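Local coordinates for protein polyketide synthase/nonribosomal peptide synthetase hybrid RzxB (Pseudomonas fluorescens, PDB 5IL6) that probably dehydrates beta-hydroxyacyl intermediates through its double-hotdog dehydratase domain during assembly of the macrolide rhizoxin by a trans-AT polyketide synthase, at residues Ala149-Val154 against Ser177-Gly182; Asp183-Arg188 against Met215-Asp220. All coordinates share one frame; numbering follows the deposited sequence.

Contact 1. Residues Ala149-Val154 against Ser177-Gly182; sequences AQVVDV and SLVRQG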
loop_
_atom_site.group_PDB
_atom_site.type_symbol
_atom_site.label_atom_id
_atom_site.label_comp_id
_atom_site.label_asym_id
_atom_site.label_seq_id
_atom_site.Cartn_x
_atom_site.Cartn_y
_atom_site.Cartn_z
ATOM N N ALA A 149 -21.784 17.157 -3.974
ATOM C CA ALA A 149 -20.636 16.379 -4.402
ATOM C C ALA A 149 -20.763 15.975 -5.867
ATOM O O ALA A 149 -21.856 15.885 -6.431
ATOM C CB ALA A 149 -20.488 15.127 -3.537
ATOM N N GLN A 150 -19.609 15.729 -6.477
ATOM C CA GLN A 150 -19.517 15.323 -7.870
ATOM C C GLN A 150 -19.243 13.829 -7.933
ATOM O O GLN A 150 -18.322 13.335 -7.274
ATOM C CB GLN A 150 -18.403 16.105 -8.572
ATOM C CG GLN A 150 -18.083 15.667 -9.997
ATOM C CD GLN A 150 -16.778 16.259 -10.495
ATOM O OE1 GLN A 150 -16.231 17.182 -9.890
ATOM N NE2 GLN A 150 -16.264 15.723 -11.595
ATOM N N VAL A 151 -20.039 13.116 -8.722
ATOM C CA VAL A 151 -19.786 11.703 -8.981
ATOM C C VAL A 151 -18.658 11.612 -9.999
ATOM O O VAL A 151 -18.746 12.186 -11.089
ATOM C CB VAL A 151 -21.049 10.988 -9.482
ATOM C CG1 VAL A 151 -20.727 9.560 -9.918
ATOM C CG2 VAL A 151 -22.114 10.977 -8.396
ATOM N N VAL A 152 -17.595 10.899 -9.644
ATOM C CA VAL A 152 -16.433 10.750 -10.508
ATOM C C VAL A 152 -16.567 9.437 -11.261
ATOM O O VAL A 152 -16.903 8.403 -10.671
ATOM C CB VAL A 152 -15.125 10.802 -9.699
ATOM C CG1 VAL A 152 -13.923 10.610 -10.613
ATOM C CG2 VAL A 152 -15.021 12.124 -8.952
ATOM N N ASP A 153 -16.314 9.479 -12.566
ATOM C CA ASP A 153 -16.384 8.285 -13.398
ATOM C C ASP A 153 -15.182 7.400 -13.099
ATOM O O ASP A 153 -14.042 7.762 -13.405
ATOM C CB ASP A 153 -16.429 8.680 -14.870
ATOM C CG ASP A 153 -16.505 7.482 -15.795
ATOM O OD1 ASP A 153 -16.684 6.351 -15.299
ATOM O OD2 ASP A 153 -16.387 7.674 -17.024
ATOM N N VAL A 154 -15.434 6.235 -12.498
ATOM C CA VAL A 154 -14.341 5.342 -12.119
ATOM C C VAL A 154 -13.569 4.896 -13.352
ATOM O O VAL A 154 -12.336 4.813 -13.333
ATOM C CB VAL A 154 -14.887 4.143 -11.320
ATOM C CG1 VAL A 154 -13.902 2.970 -11.333
ATOM C CG2 VAL A 154 -15.192 4.561 -9.891
ATOM N N SER A 177 -16.872 3.028 -6.469
ATOM C CA SER A 177 -17.502 4.325 -6.675
ATOM C C SER A 177 -16.590 5.410 -6.125
ATOM O O SER A 177 -15.754 5.162 -5.251
ATOM C CB SER A 177 -18.882 4.388 -6.012
ATOM O OG SER A 177 -18.778 4.275 -4.604
ATOM N N LEU A 178 -16.766 6.618 -6.653
ATOM C CA LEU A 178 -15.982 7.777 -6.254
ATOM C C LEU A 178 -16.889 8.995 -6.256
ATOM O O LEU A 178 -17.673 9.187 -7.190
ATOM C CB LEU A 178 -14.804 8.043 -7.204
ATOM C CG LEU A 178 -13.610 7.091 -7.244
ATOM C CD1 LEU A 178 -12.724 7.425 -8.440
ATOM C CD2 LEU A 178 -12.831 7.139 -5.949
ATOM N N VAL A 179 -16.786 9.811 -5.212
ATOM C CA VAL A 179 -17.428 11.119 -5.179
ATOM C C VAL A 179 -16.412 12.141 -4.693
ATOM O O VAL A 179 -15.605 11.854 -3.801
ATOM C CB VAL A 179 -18.688 11.127 -4.284
ATOM C CG1 VAL A 179 -19.720 10.144 -4.818
ATOM C CG2 VAL A 179 -18.332 10.806 -2.841
ATOM N N ARG A 180 -16.449 13.333 -5.285
ATOM C CA ARG A 180 -15.498 14.392 -4.984
ATOM C C ARG A 180 -16.229 15.604 -4.425
ATOM O O ARG A 180 -17.274 16.006 -4.946
ATOM C CB ARG A 180 -14.707 14.799 -6.230
ATOM C CG ARG A 180 -13.730 15.934 -5.976
ATOM C CD ARG A 180 -12.896 16.255 -7.198
ATOM N NE ARG A 180 -12.004 17.381 -6.942
ATOM C CZ ARG A 180 -11.207 17.933 -7.850
ATOM N NH1 ARG A 180 -11.181 17.466 -9.093
ATOM N NH2 ARG A 180 -10.432 18.955 -7.515
ATOM N N GLN A 181 -15.672 16.177 -3.360
ATOM C CA GLN A 181 -16.182 17.410 -2.762
ATOM C C GLN A 181 -14.984 18.331 -2.552
ATOM O O GLN A 181 -14.282 18.224 -1.543
ATOM C CB GLN A 181 -16.910 17.136 -1.451
ATOM C CG GLN A 181 -17.509 18.378 -0.810
ATOM C CD GLN A 181 -18.704 18.904 -1.579
ATOM O OE1 GLN A 181 -18.578 19.807 -2.406
ATOM N NE2 GLN A 181 -19.874 18.336 -1.313
ATOM N N GLY A 182 -14.751 19.231 -3.503
ATOM C CA GLY A 182 -13.592 20.105 -3.407
ATOM C C GLY A 182 -12.308 19.301 -3.490
ATOM O O GLY A 182 -12.100 18.512 -4.419
HETATM O O HOH W 1 -18.382 6.815 -9.049
#

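Contact 2. Residues Asp183-Arg188 against Met215-Asp220; sequences DQALAR and MALLLD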
loop_
_atom_site.group_PDB
_atom_site.type_symbol
_atom_site.label_atom_id
_atom_site.label_comp_id
_atom_site.label_asym_id
_atom_site.label_seq_id
_atom_site.Cartn_x
_atom_site.Cartn_y
_atom_site.Cartn_z
ATOM N N ASP A 183 -11.429 19.498 -2.508
ATOM C CA ASP A 183 -10.163 18.781 -2.444
ATOM C C ASP A 183 -10.265 17.478 -1.656
ATOM O O ASP A 183 -9.236 16.941 -1.228
ATOM C CB ASP A 183 -9.080 19.678 -1.838
ATOM C CG ASP A 183 -9.461 20.218 -0.473
ATOM O OD1 ASP A 183 -10.460 19.738 0.101
ATOM O OD2 ASP A 183 -8.757 21.120 0.029
ATOM N N GLN A 184 -11.475 16.960 -1.458
ATOM C CA GLN A 184 -11.693 15.700 -0.764
ATOM C C GLN A 184 -12.476 14.749 -1.657
ATOM O O GLN A 184 -13.244 15.175 -2.524
ATOM C CB GLN A 184 -12.462 15.894 0.550
ATOM C CG GLN A 184 -11.686 16.608 1.632
ATOM C CD GLN A 184 -12.334 16.477 2.996
ATOM O OE1 GLN A 184 -12.990 15.478 3.291
ATOM N NE2 GLN A 184 -12.152 17.488 3.841
ATOM N N ALA A 185 -12.276 13.452 -1.434
ATOM C CA ALA A 185 -12.998 12.428 -2.169
ATOM C C ALA A 185 -13.323 11.278 -1.230
ATOM O O ALA A 185 -12.620 11.043 -0.242
ATOM C CB ALA A 185 -12.195 11.916 -3.371
ATOM N N LEU A 186 -14.397 10.562 -1.550
ATOM C CA LEU A 186 -14.819 9.399 -0.785
ATOM C C LEU A 186 -14.996 8.234 -1.745
ATOM O O LEU A 186 -15.745 8.339 -2.721
ATOM C CB LEU A 186 -16.125 9.671 -0.031
ATOM C CG LEU A 186 -16.591 8.557 0.910
ATOM C CD1 LEU A 186 -15.630 8.415 2.086
ATOM C CD2 LEU A 186 -18.011 8.809 1.396
ATOM N N ALA A 187 -14.308 7.132 -1.468
ATOM C CA ALA A 187 -14.314 5.972 -2.343
ATOM C C ALA A 187 -14.865 4.761 -1.606
ATOM O O ALA A 187 -14.684 4.614 -0.393
ATOM C CB ALA A 187 -12.903 5.662 -2.856
ATOM N N ARG A 188 -15.555 3.903 -2.350
ATOM C CA ARG A 188 -15.966 2.592 -1.868
ATOM C C ARG A 188 -15.172 1.532 -2.613
ATOM O O ARG A 188 -15.117 1.541 -3.847
ATOM C CB ARG A 188 -17.467 2.363 -2.062
ATOM C CG ARG A 188 -18.331 2.933 -0.951
ATOM C CD ARG A 188 -18.521 4.429 -1.098
ATOM N NE ARG A 188 -19.556 4.935 -0.201
ATOM C CZ ARG A 188 -20.104 6.143 -0.293
ATOM N NH1 ARG A 188 -19.722 6.982 -1.249
ATOM N NH2 ARG A 188 -21.039 6.514 0.569
ATOM N N MET A 215 -6.796 9.456 -7.730
ATOM C CA MET A 215 -7.030 9.935 -9.086
ATOM C C MET A 215 -8.311 10.751 -9.179
ATOM O O MET A 215 -8.441 11.599 -10.069
ATOM C CB MET A 215 -7.077 8.753 -10.054
ATOM C CG MET A 215 -7.249 9.151 -11.512
ATOM S SD MET A 215 -5.907 10.220 -12.068
ATOM C CE MET A 215 -4.571 9.037 -12.204
ATOM N N ALA A 216 -9.269 10.511 -8.279
ATOM C CA ALA A 216 -10.480 11.323 -8.259
ATOM C C ALA A 216 -10.139 12.805 -8.168
ATOM O O ALA A 216 -10.838 13.651 -8.739
ATOM C CB ALA A 216 -11.371 10.914 -7.085
ATOM N N LEU A 217 -9.073 13.135 -7.446
ATOM C CA LEU A 217 -8.669 14.516 -7.228
ATOM C C LEU A 217 -7.725 15.050 -8.299
ATOM O O LEU A 217 -7.381 16.237 -8.258
ATOM C CB LEU A 217 -8.009 14.641 -5.851
ATOM C CG LEU A 217 -8.911 14.282 -4.664
ATOM C CD1 LEU A 217 -8.138 14.316 -3.357
ATOM C CD2 LEU A 217 -10.107 15.224 -4.586
ATOM N N LEU A 218 -7.303 14.220 -9.257
ATOM C CA LEU A 218 -6.302 14.619 -10.238
ATOM C C LEU A 218 -6.786 14.612 -11.681
ATOM O O LEU A 218 -6.046 15.075 -12.557
ATOM C CB LEU A 218 -5.068 13.708 -10.135
ATOM C CG LEU A 218 -4.342 13.685 -8.787
ATOM C CD1 LEU A 218 -3.196 12.692 -8.828
ATOM C CD2 LEU A 218 -3.827 15.072 -8.429
ATOM N N LEU A 219 -7.996 14.122 -11.961
ATOM C CA LEU A 219 -8.443 14.022 -13.348
ATOM C C LEU A 219 -8.356 15.367 -14.060
ATOM O O LEU A 219 -7.904 15.440 -15.209
ATOM C CB LEU A 219 -9.873 13.484 -13.403
ATOM C CG LEU A 219 -10.054 11.983 -13.164
ATOM C CD1 LEU A 219 -11.531 11.643 -13.043
ATOM C CD2 LEU A 219 -9.402 11.159 -14.269
ATOM N N ASP A 220 -8.779 16.444 -13.396
ATOM C CA ASP A 220 -8.775 17.757 -14.038
ATOM C C ASP A 220 -7.361 18.317 -14.160
ATOM O O ASP A 220 -7.025 18.945 -15.169
ATOM C CB ASP A 220 -9.680 18.718 -13.269
ATOM C CG ASP A 220 -11.152 18.418 -13.478
ATOM O OD1 ASP A 220 -11.539 18.109 -14.625
ATOM O OD2 ASP A 220 -11.921 18.487 -12.496
#

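Contact 1. Residues Ala149-Val154 against Ser177-Gly182
Gln150 and Arg180 form the hydrogen-bonded pair that opens a short antiparallel ladder, an example of an edge strand joined through both backbone bonds and side chains. Gln150 N reaches Arg180 O at 2.8 Å, almost perfectly straight, and Arg180 N returns the bond to Gln150 O at 2.7 Å; both donors lie in the plane of the carbonyl they meet. Val151 and Val179 follow as a non-hydrogen-bonded pair. One step on, Val152 N still bonds to Leu178 O at 3.0 Å, but from 45° above the carbonyl plane, and the strands begin to part. A water bridges them there, donating to Val152 O and accepting from Leu178 N.

The side chain of Val152 can be traced atom by atom. Its CB lies 3.7 Å from Leu178 CB. With CG1 anti to the backbone N (chi1 179°), that methyl is carried to Leu178 CD1, at 4.0 Å, while CG2, beside the backbone N, meets the first methylene of Arg180, CB, at 3.8 Å. Beyond that methylene the arginine runs fully extended, and its NE makes a straight bond to Gly182 O at 2.8 Å that lies in the guanidinium plane. Val154, in the first turn of the following helix, brings CG2 against the CG and CD1 of Leu178, the two side chains crossing at about a right angle.

Within this chain, strand 150-152 is an outermost strand, at the sheet edge of the dehydratase's second hotdog-family region; its neighbour 175-181 pairs on its other side with 184-190. Cys157 of helix 154-164 touches both Val152 and Leu178 on the face they share, Leu219 from a loop also packs on Val152, and Phe144 lies against Val179 on the other face.

Contact 2. Residues Asp183-Arg188 against Met215-Asp220
Leu217 presents the two methyls at the end of its side chain to the start of strand 184-190, an instance of a loop laid over a sheet by shape and apolar contact, here in the second hotdog-family region. Its CG stands anti to the carbonyl carbon (chi1 -61°), and the fork beyond it spreads over the Asp183-Gln184 backbone: CD1 comes to 3.6 Å from Asp183 O, while CD2 lies 3.7 Å from Asp183 C and 3.8 Å from Gln184 O. The same CD2 is 4.1 Å from Ala185 CB. Ala185 CB in turn meets Ala216 CB at 3.9 Å; two small side chains let the loop come close to the strand. This is the compact part of the contact, and Ala185, Ala216 and Leu217 are all buried. Ile251 of strand 246-254 and Arg180 of strand 175-181 also touch Leu217.

The other side is looser and polar. Asp183 and Gln184 direct their side chains away from the loop and are partly exposed. Asp183 OD2 forms a salt bridge with Arg252, and Gln184 OE1 accepts a hydrogen bond from Gln250, so the charged and amide ends are held by strand 246-254 rather than by residues 215-220.

On the loop itself, Leu218 N bonds to Met215 O at 3.0 Å, closing a turn that carries Ala216 and Leu217 toward the strand. The chemistry implies a division of labour: the ends of Asp183 and Gln184 and the backbones of Ala185 and Ala187 bond to strand 246-254, whereas between 183-188 and 215-220 methyl groups meet one another and backbone atoms.

In the fold
From the N terminus, contact 1 comes first: the chain leaves strand 150-152, passes through helix 154-164 and short strand 166-168, and returns along 175-181, closing that loop. Only then does contact 2 open, so the two lie in series, neither nested nor crossed. Strand 184-190 follows directly, and the chain goes through helix 204-212 before residues 215-220 close the second loop. The contacts' centres are 6 Å apart, joined by the pairing of 175-181 with 184-190: Val179 O lies 2.9 Å from Leu186 N, probably hydrogen-bonded. Together they tie the edge strand, its neighbours and the post-helix loop into one end of the second hotdog-family region.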